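Periplasmic binding protein/LacI transcriptional regulator (Alkaliphilus metalliredigens, PDB 3CTP) probably acts as a LacI-family, DNA-binding transcriptional repressor and holds beta-D-xylulofuranose in the cleft of its two-lobed, periplasmic-binding-protein-like domain. Local coordinates at residues G160-D165 with M313-I318; E83-N88 with A288-I293. All coordinates share one frame; numbering follows the deposited sequence.

Contact 1: residues G160-D165 with M313-I318; sequences GRMAFD and MEVKLI
Met-162, on the helix 156-169, reaches across to Val-315 and gives a compact example of how a helix is packed against one of the strands that pass between the lobes of a periplasmic-binding-protein fold. Strand 311-318 is such a strand: Met-313 bonds through its backbone to Ser-153 and Asp-155, whereas Lys-316 and Ile-318 pair with Asn-283 and Thr-281. The segment 160-165 starts at Gly-160, whose O accepts the helical bond from Phe-164 N. Met-162 then carries the contact, and its CA stands 7.0 Å from the CA of Leu-317. Its CG lies opposite the carbonyl carbon (chi1 -73°), and the chain beyond is extended, which sends the thioether out over the backbone of the strand. At the tip, CE of Met-162 meets the backbone O of Val-315 at 3.4 Å and the CG2 methyl of Val-315 at 3.7 Å, a junction of an apolar methyl with both carbonyl and side chain. SD of Met-162 lies beside the peptide joining Lys-316 and Leu-317, 4.1 Å from Leu-317 N. Val-315 also packs on Ile-282, so its side chain links the helix to strand 281-283. Further along the helix, Phe-164 stands edge-to-face with Phe-194 of helix 185-200. The segment ends at Asp-165, which closes a salt bridge one turn back: NE of Arg-161 lies 2.9 Å from OD1 of Asp-165, approaching on the syn side of the carboxylate, 26° out of its plane.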
loop_
_atom_site.group_PDB
_atom_site.type_symbol
_atom_site.label_atom_id
_atom_site.label_comp_id
_atom_site.label_asym_id
_atom_site.label_seq_id
_atom_site.Cartn_x
_atom_site.Cartn_y
_atom_site.Cartn_z
ATOM N N GLY A 160 -4.218 -19.477 -13.211
ATOM C CA GLY A 160 -4.589 -20.503 -12.215
ATOM C C GLY A 160 -4.134 -21.887 -12.654
ATOM O O GLY A 160 -3.667 -22.686 -11.820
ATOM N N ARG A 161 -4.273 -22.201 -13.943
ATOM C CA ARG A 161 -3.734 -23.490 -14.430
ATOM C C ARG A 161 -2.228 -23.576 -14.202
ATOM O O ARG A 161 -1.713 -24.630 -13.787
ATOM C CB ARG A 161 -4.057 -23.683 -15.905
ATOM C CG ARG A 161 -3.488 -25.012 -16.415
ATOM C CD ARG A 161 -3.973 -26.207 -15.561
ATOM N NE ARG A 161 -3.518 -27.502 -16.100
ATOM C CZ ARG A 161 -4.193 -28.203 -17.012
ATOM N NH1 ARG A 161 -5.344 -27.727 -17.509
ATOM N NH2 ARG A 161 -3.722 -29.379 -17.435
ATOM N N MET A 162 -1.514 -22.482 -14.489
ATOM C CA MET A 162 -0.036 -22.500 -14.341
ATOM C C MET A 162 0.316 -22.764 -12.888
ATOM O O MET A 162 1.306 -23.443 -12.565
ATOM C CB MET A 162 0.630 -21.155 -14.727
ATOM C CG MET A 162 0.692 -20.802 -16.188
ATOM S SD MET A 162 1.417 -19.123 -16.403
ATOM C CE MET A 162 0.646 -18.799 -17.972
ATOM N N ALA A 163 -0.434 -22.149 -11.986
ATOM C CA ALA A 163 -0.150 -22.354 -10.567
ATOM C C ALA A 163 -0.345 -23.799 -10.180
ATOM O O ALA A 163 0.474 -24.360 -9.451
ATOM C CB ALA A 163 -1.036 -21.440 -9.703
ATOM N N PHE A 164 -1.408 -24.430 -10.689
ATOM C CA PHE A 164 -1.576 -25.845 -10.352
ATOM C C PHE A 164 -0.429 -26.669 -10.925
ATOM O O PHE A 164 0.140 -27.535 -10.247
ATOM C CB PHE A 164 -2.876 -26.420 -10.938
ATOM C CG PHE A 164 -2.993 -27.878 -10.672
ATOM C CD1 PHE A 164 -3.470 -28.312 -9.460
ATOM C CD2 PHE A 164 -2.505 -28.816 -11.586
ATOM C CE1 PHE A 164 -3.531 -29.676 -9.160
ATOM C CE2 PHE A 164 -2.566 -30.193 -11.283
ATOM C CZ PHE A 164 -3.070 -30.605 -10.087
ATOM N N ASP A 165 -0.141 -26.431 -12.203
ATOM C CA ASP A 165 0.878 -27.243 -12.905
ATOM C C ASP A 165 2.207 -27.117 -12.158
ATOM O O ASP A 165 2.963 -28.092 -12.040
ATOM C CB ASP A 165 1.076 -26.750 -14.343
ATOM C CG ASP A 165 -0.084 -27.110 -15.251
ATOM O OD1 ASP A 165 -0.911 -27.959 -14.857
ATOM O OD2 ASP A 165 -0.143 -26.542 -16.351
ATOM N N MET A 313 -4.216 -9.774 -20.965
ATOM C CA MET A 313 -2.748 -9.758 -21.025
ATOM C C MET A 313 -2.115 -11.038 -20.468
ATOM O O MET A 313 -2.550 -11.593 -19.465
ATOM C CB MET A 313 -2.141 -8.564 -20.225
ATOM C CG MET A 313 -2.513 -7.134 -20.618
ATOM S SD MET A 313 -2.129 -6.653 -22.335
ATOM C CE MET A 313 -3.819 -6.768 -22.675
ATOM N N GLU A 314 -1.039 -11.478 -21.113
ATOM C CA GLU A 314 -0.377 -12.721 -20.764
ATOM C C GLU A 314 0.275 -12.649 -19.385
ATOM O O GLU A 314 0.890 -11.634 -19.020
ATOM C CB GLU A 314 0.719 -12.971 -21.825
ATOM C CG GLU A 314 1.552 -14.223 -21.634
ATOM C CD GLU A 314 2.572 -14.425 -22.755
ATOM O OE1 GLU A 314 2.614 -13.595 -23.683
ATOM O OE2 GLU A 314 3.343 -15.404 -22.690
ATOM N N VAL A 315 0.183 -13.766 -18.658
ATOM C CA VAL A 315 0.846 -13.933 -17.354
ATOM C C VAL A 315 1.982 -14.943 -17.459
ATOM O O VAL A 315 2.072 -15.699 -18.436
ATOM C CB VAL A 315 -0.155 -14.386 -16.255
ATOM C CG1 VAL A 315 -1.233 -13.305 -16.099
ATOM C CG2 VAL A 315 -0.781 -15.708 -16.619
ATOM N N LYS A 316 2.851 -14.950 -16.461
ATOM C CA LYS A 316 3.934 -15.925 -16.447
ATOM C C LYS A 316 4.329 -16.275 -15.028
ATOM O O LYS A 316 4.175 -15.468 -14.106
ATOM C CB LYS A 316 5.141 -15.363 -17.174
ATOM C CG LYS A 316 5.744 -14.204 -16.469
ATOM C CD LYS A 316 6.866 -13.545 -17.273
ATOM C CE LYS A 316 7.409 -12.358 -16.473
ATOM N NZ LYS A 316 7.824 -11.215 -17.350
ATOM N N LEU A 317 4.854 -17.483 -14.864
ATOM C CA LEU A 317 5.295 -17.958 -13.557
ATOM C C LEU A 317 6.596 -17.283 -13.143
ATOM O O LEU A 317 7.536 -17.179 -13.957
ATOM C CB LEU A 317 5.523 -19.467 -13.656
ATOM C CG LEU A 317 6.179 -20.106 -12.445
ATOM C CD1 LEU A 317 5.151 -20.124 -11.329
ATOM C CD2 LEU A 317 6.588 -21.527 -12.816
ATOM N N ILE A 318 6.651 -16.816 -11.891
ATOM C CA ILE A 318 7.888 -16.260 -11.323
ATOM C C ILE A 318 8.303 -17.188 -10.182
ATOM O O ILE A 318 7.650 -17.225 -9.128
ATOM C CB ILE A 318 7.668 -14.842 -10.751
ATOM C CG1 ILE A 318 7.038 -13.919 -11.795
ATOM C CG2 ILE A 318 8.991 -14.275 -10.171
ATOM C CD1 ILE A 318 7.891 -13.667 -12.999
#

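Contact 2: residues E83-N88 with A288-I293; sequences EEYAKN and ALAYTI
The ring of Tyr-85 lies over the backbone and CB of Tyr-291, and the two helices that carry them, 73-88 and 286-302, illustrate how one aromatic can carry the whole of a short segment's share of a helix-helix contact: of residues 83-88, only Tyr-85 touches 288-293. The CA atoms of Tyr-85 and Tyr-291 are 6.0 Å apart.

The aromatic interactions dominate. Tyr-291 CB sits above one face of the Tyr-85 ring, 4.0 Å from its centroid and 17° off the normal, a CH-pi contact, and Tyr-291 CA lies over the centre of the same ring. The ring of Tyr-291 presents an edge to Tyr-85 in an offset edge-to-face pair, with the planes at 76° and the centroids 5.8 Å apart; its CD1 comes within 3.7 Å of Tyr-85 CE2. Tyr-291 can do this because its CG is placed opposite its own backbone N (chi1 169°), which swings the ring past Tyr-85 rather than over it.

Apolar packing adds a second, smaller component. The methyl CB of Ala-290 touches CD1 of Tyr-85 at 3.8 Å, from an oblique direction.

Polar interactions run beside the contact rather than through it. The hydroxyl of Tyr-85 is hydrogen-bonded to Glu-287 OE1, just before the segment 288-293, which ties down the far end of the ring. Within that helix, Thr-292 OG1 donates to Ala-288 O at 2.8 Å, while the amide N of Thr-292 reaches the same oxygen from the opposite face of its plane.

Around this pair, Ala-290 packs on Val-81 and Ile-82 of helix 73-88, Tyr-85 also touches Ile-294, and Leu-289, Thr-292 and Ile-293 rest on Ile-152 of strand 151-154.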
loop_
_atom_site.group_PDB
_atom_site.type_symbol
_atom_site.label_atom_id
_atom_site.label_comp_id
_atom_site.label_asym_id
_atom_site.label_seq_id
_atom_site.Cartn_x
_atom_site.Cartn_y
_atom_site.Cartn_z
ATOM N N GLU A 83 -0.816 6.225 -13.593
ATOM C CA GLU A 83 -0.578 7.668 -13.549
ATOM C C GLU A 83 0.498 8.072 -14.560
ATOM O O GLU A 83 0.367 9.090 -15.246
ATOM C CB GLU A 83 -0.214 8.143 -12.136
ATOM C CG GLU A 83 0.099 9.648 -12.126
ATOM C CD GLU A 83 -0.563 10.406 -11.001
ATOM O OE1 GLU A 83 -1.347 9.811 -10.225
ATOM O OE2 GLU A 83 -0.315 11.632 -10.919
ATOM N N GLU A 84 1.534 7.261 -14.687
ATOM C CA GLU A 84 2.609 7.553 -15.658
ATOM C C GLU A 84 2.085 7.563 -17.083
ATOM O O GLU A 84 2.391 8.479 -17.879
ATOM C CB GLU A 84 3.720 6.505 -15.561
ATOM C CG GLU A 84 4.497 6.553 -14.260
ATOM C CD GLU A 84 5.525 7.694 -14.194
ATOM O OE1 GLU A 84 5.701 8.462 -15.180
ATOM O OE2 GLU A 84 6.184 7.783 -13.141
ATOM N N TYR A 85 1.345 6.513 -17.445
ATOM C CA TYR A 85 0.800 6.462 -18.786
ATOM C C TYR A 85 -0.219 7.559 -19.049
ATOM O O TYR A 85 -0.296 8.079 -20.175
ATOM C CB TYR A 85 0.249 5.074 -19.127
ATOM C CG TYR A 85 1.337 4.060 -19.380
ATOM C CD1 TYR A 85 1.707 3.167 -18.411
ATOM C CD2 TYR A 85 2.016 4.024 -20.605
ATOM C CE1 TYR A 85 2.713 2.229 -18.632
ATOM C CE2 TYR A 85 3.035 3.076 -20.833
ATOM C CZ TYR A 85 3.375 2.198 -19.830
ATOM O OH TYR A 85 4.374 1.254 -20.010
ATOM N N ALA A 86 -1.014 7.915 -18.039
ATOM C CA ALA A 86 -1.970 9.021 -18.193
ATOM C C ALA A 86 -1.226 10.327 -18.438
ATOM O O ALA A 86 -1.599 11.115 -19.297
ATOM C CB ALA A 86 -2.805 9.153 -16.911
ATOM N N LYS A 87 -0.160 10.542 -17.675
ATOM C CA LYS A 87 0.648 11.747 -17.845
ATOM C C LYS A 87 1.208 11.841 -19.274
ATOM O O LYS A 87 1.237 12.941 -19.857
ATOM C CB LYS A 87 1.764 11.765 -16.804
ATOM C CG LYS A 87 2.688 12.978 -16.948
ATOM C CD LYS A 87 3.596 13.111 -15.719
ATOM C CE LYS A 87 4.675 12.054 -15.752
ATOM N NZ LYS A 87 5.496 12.076 -14.494
ATOM N N ASN A 88 1.660 10.726 -19.836
ATOM C CA ASN A 88 2.157 10.750 -21.222
ATOM C C ASN A 88 1.104 11.283 -22.198
ATOM O O ASN A 88 1.447 11.858 -23.246
ATOM C CB ASN A 88 2.556 9.346 -21.674
ATOM C CG ASN A 88 3.740 8.800 -20.917
ATOM O OD1 ASN A 88 4.335 9.491 -20.095
ATOM N ND2 ASN A 88 4.091 7.550 -21.193
ATOM N N ALA A 288 1.978 -3.437 -19.086
ATOM C CA ALA A 288 1.080 -3.669 -20.228
ATOM C C ALA A 288 -0.380 -3.368 -19.873
ATOM O O ALA A 288 -1.135 -2.831 -20.702
ATOM C CB ALA A 288 1.204 -5.111 -20.738
ATOM N N LEU A 289 -0.807 -3.743 -18.668
ATOM C CA LEU A 289 -2.191 -3.458 -18.264
ATOM C C LEU A 289 -2.432 -1.956 -18.238
ATOM O O LEU A 289 -3.443 -1.472 -18.750
ATOM C CB LEU A 289 -2.465 -4.012 -16.865
ATOM C CG LEU A 289 -2.533 -5.535 -16.795
ATOM C CD1 LEU A 289 -2.403 -5.977 -15.329
ATOM C CD2 LEU A 289 -3.863 -6.047 -17.395
ATOM N N ALA A 290 -1.504 -1.214 -17.619
ATOM C CA ALA A 290 -1.684 0.230 -17.478
ATOM C C ALA A 290 -1.656 0.915 -18.829
ATOM O O ALA A 290 -2.460 1.803 -19.115
ATOM C CB ALA A 290 -0.568 0.794 -16.557
ATOM N N TYR A 291 -0.695 0.533 -19.668
ATOM C CA TYR A 291 -0.622 1.068 -21.013
ATOM C C TYR A 291 -1.941 0.868 -21.749
ATOM O O TYR A 291 -2.486 1.801 -22.377
ATOM C CB TYR A 291 0.523 0.387 -21.796
ATOM C CG TYR A 291 0.508 0.684 -23.283
ATOM C CD1 TYR A 291 1.074 1.835 -23.774
ATOM C CD2 TYR A 291 -0.087 -0.194 -24.179
ATOM C CE1 TYR A 291 1.042 2.127 -25.139
ATOM C CE2 TYR A 291 -0.104 0.079 -25.554
ATOM C CZ TYR A 291 0.466 1.241 -26.010
ATOM O OH TYR A 291 0.462 1.520 -27.363
ATOM N N THR A 292 -2.459 -0.348 -21.672
ATOM C CA THR A 292 -3.650 -0.727 -22.428
ATOM C C THR A 292 -4.878 0.027 -21.926
ATOM O O THR A 292 -5.671 0.525 -22.699
ATOM C CB THR A 292 -3.832 -2.248 -22.341
ATOM O OG1 THR A 292 -2.691 -2.850 -22.973
ATOM C CG2 THR A 292 -5.122 -2.716 -23.052
ATOM N N ILE A 293 -5.019 0.106 -20.599
ATOM C CA ILE A 293 -6.168 0.780 -20.022
ATOM C C ILE A 293 -6.187 2.234 -20.495
ATOM O O ILE A 293 -7.231 2.761 -20.917
ATOM C CB ILE A 293 -6.057 0.723 -18.485
ATOM C CG1 ILE A 293 -6.321 -0.700 -17.973
ATOM C CG2 ILE A 293 -6.942 1.762 -17.820
ATOM C CD1 ILE A 293 -5.952 -0.922 -16.482
#

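In the fold
Contacts 1 and 2 lie in different parts of the molecule, their centres 23 Å apart, yet their segments touch. Helix 286-302 and strand 311-318 are successive in the chain, and Met-313, in segment 313-318, packs on segment 288-293, with its CG 3.7 Å from Leu-289 CD2. The bound beta-D-xylulofuranose is nearer to contact 1, about 9 Å from the side chain of Val-315, and about 13 Å from that of Ala-290 in contact 2. The pocket is built by other residues, among them Phe-74 and Phe-75 at the start of helix 73-88 and Gln-284 between strand 281-283 and helix 286-302, elements that also take part in or border these two contacts.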